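YlmD (Geobacillus stearothermophilus, PDB 6T1B) catalyses the phosphorolysis of adenosine, inosine and S-methyl-5'-thioadenosine to free bases and ribose 1-phosphates, and also deaminates adenosine, with zinc as cofactor. Local coordinates at residues Phe123-Pro128 with Pro178-Cys183. Residues are numbered along the deposited sequence; the frame is centred on the assembly and turned at random.
Sequences FADCVP and PAIGPC
Asp125 and Ala179 bring the two backbones together, their CA atoms 4.6 Å apart, where the loop between strands 118-123 and 127-133 meets the loop after strand 173-176; the touching parts run 142° apart. One direct hydrogen bond joins the loops: Ile180 N donates to Asp125 O at 2.9 Å, almost straight (169° at the hydrogen) and in the carbonyl plane, on a lone pair. Beside it a water accepts from Asp125 N and donates to Cys126 O and to Pro178 O, so that it bridges the loops with three bonds. The methyl of Ala179 fits into the bend of the other loop, its CB 3.3 Å from Asp125 O and 3.9 Å from Val127 CG2. CD and CG of Pro128 lie against the carbonyl oxygen of Pro178 in the other loop, CD 3.2 Å from Pro178 O, while Pro128 CB sits over the centre of the Phe123 ring. Asp125 and Ile180 cross obliquely: with CG of Asp125 anti to its own carbonyl carbon (chi1 -81°), the carboxylate crosses the aliphatic chain of Ile180, whose CD1 comes 3.9 Å from OD1 of Asp125. The side chain of Ile180 offers the carboxylate no hydrogen bond; its polar partners are Ser253 and Thr244 at OD2 and the backbone N of Arg255 at OD1. Replacing Asp125 by an alanine would probably leave those three donors without their acceptor and open a gap beside Ile180. Next in sequence, Cys126 turns away from the contact to bind the catalytic zinc with His81 and His143, and Cys183, farther along the other loop, binds the second zinc, probably structural. The backbone bond and the water tie the Cys126 loop to 178-180, and the Asp125 carboxylate ties it to Thr244, Ser253 and Arg255, consistent with second-shell positioning of Cys126.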
loop_
_atom_site.group_PDB
_atom_site.type_symbol
_atom_site.label_atom_id
_atom_site.label_comp_id
_atom_site.label_asym_id
_atom_site.label_seq_id
_atom_site.Cartn_x
_atom_site.Cartn_y
_atom_site.Cartn_z
ATOM N N PHE A 123 -4.027 -2.245 -4.806
ATOM C CA PHE A 123 -4.799 -2.367 -3.582
ATOM C C PHE A 123 -6.291 -2.307 -3.869
ATOM O O PHE A 123 -6.743 -1.537 -4.720
ATOM C CB PHE A 123 -4.465 -1.218 -2.626
ATOM C CG PHE A 123 -3.106 -1.334 -2.073
ATOM C CD1 PHE A 123 -2.889 -2.080 -0.932
ATOM C CD2 PHE A 123 -2.029 -0.804 -2.741
ATOM C CE1 PHE A 123 -1.610 -2.253 -0.432
ATOM C CE2 PHE A 123 -0.743 -0.983 -2.242
ATOM C CZ PHE A 123 -0.541 -1.715 -1.096
ATOM N N ALA A 124 -7.082 -3.052 -3.081
ATOM C CA ALA A 124 -8.531 -2.894 -3.037
ATOM C C ALA A 124 -9.090 -3.477 -1.736
ATOM O O ALA A 124 -9.967 -4.330 -1.745
ATOM C CB ALA A 124 -9.196 -3.528 -4.248
ATOM N N ASP A 125 -8.521 -3.020 -0.619
ATOM C CA ASP A 125 -8.949 -3.308 0.750
ATOM C C ASP A 125 -7.704 -3.478 1.645
ATOM O O ASP A 125 -7.715 -3.072 2.800
ATOM C CB ASP A 125 -9.791 -4.567 0.931
ATOM C CG ASP A 125 -11.264 -4.384 0.591
ATOM O OD1 ASP A 125 -11.907 -5.436 0.494
ATOM O OD2 ASP A 125 -11.796 -3.241 0.471
ATOM N N CYS A 126 -6.644 -4.094 1.132
ATOM C CA CYS A 126 -5.470 -4.378 1.959
ATOM C C CYS A 126 -4.769 -3.072 2.298
ATOM O O CYS A 126 -4.957 -2.055 1.643
ATOM C CB CYS A 126 -4.547 -5.343 1.232
ATOM S SG CYS A 126 -5.265 -7.000 1.023
ATOM N N VAL A 127 -3.944 -3.113 3.330
ATOM C CA VAL A 127 -3.339 -1.892 3.835
ATOM C C VAL A 127 -2.125 -1.467 3.019
ATOM O O VAL A 127 -1.145 -2.222 2.922
ATOM C CB VAL A 127 -2.938 -2.038 5.318
ATOM C CG1 VAL A 127 -2.371 -0.723 5.825
ATOM C CG2 VAL A 127 -4.115 -2.492 6.140
ATOM N N PRO A 128 -2.144 -0.266 2.418
ATOM C CA PRO A 128 -0.922 0.269 1.794
ATOM C C PRO A 128 -0.101 1.001 2.844
ATOM O O PRO A 128 -0.601 1.927 3.505
ATOM C CB PRO A 128 -1.461 1.215 0.712
ATOM C CG PRO A 128 -2.787 1.684 1.221
ATOM C CD PRO A 128 -3.286 0.664 2.253
ATOM N N PRO A 178 -5.610 4.422 2.814
ATOM C CA PRO A 178 -6.978 3.884 2.786
ATOM C C PRO A 178 -6.991 2.371 2.634
ATOM O O PRO A 178 -6.263 1.808 1.815
ATOM C CB PRO A 178 -7.596 4.579 1.573
ATOM C CG PRO A 178 -6.848 5.871 1.469
ATOM C CD PRO A 178 -5.428 5.508 1.832
ATOM N N ALA A 179 -7.872 1.732 3.393
ATOM C CA ALA A 179 -7.949 0.281 3.472
ATOM C C ALA A 179 -9.282 -0.062 4.096
ATOM O O ALA A 179 -10.027 0.815 4.535
ATOM C CB ALA A 179 -6.788 -0.288 4.286
ATOM N N ILE A 180 -9.609 -1.346 4.121
ATOM C CA ILE A 180 -10.882 -1.740 4.696
ATOM C C ILE A 180 -10.819 -1.542 6.207
ATOM O O ILE A 180 -9.827 -1.880 6.854
ATOM C CB ILE A 180 -11.234 -3.181 4.302
ATOM C CG1 ILE A 180 -12.687 -3.479 4.627
ATOM C CG2 ILE A 180 -10.282 -4.156 4.934
ATOM C CD1 ILE A 180 -13.152 -4.808 4.095
ATOM N N GLY A 181 -11.886 -0.996 6.771
ATOM C CA GLY A 181 -11.953 -0.746 8.190
ATOM C C GLY A 181 -12.672 -1.849 8.934
ATOM O O GLY A 181 -13.313 -2.719 8.347
ATOM N N PRO A 182 -12.578 -1.811 10.267
ATOM C CA PRO A 182 -13.285 -2.803 11.083
ATOM C C PRO A 182 -14.777 -2.652 10.977
ATOM O O PRO A 182 -15.513 -3.592 11.308
ATOM C CB PRO A 182 -12.786 -2.518 12.503
ATOM C CG PRO A 182 -12.333 -1.084 12.470
ATOM C CD PRO A 182 -11.821 -0.842 11.074
ATOM N N CYS A 183 -15.243 -1.474 10.543
ATOM C CA CYS A 183 -16.639 -1.285 10.171
ATOM C C CYS A 183 -17.136 -2.351 9.203
ATOM O O CYS A 183 -18.320 -2.706 9.235
ATOM C CB CYS A 183 -16.793 0.098 9.519
ATOM S SG CYS A 183 -15.376 0.651 8.483
HETATM O O HOH W 1 -6.721 -0.743 0.133
#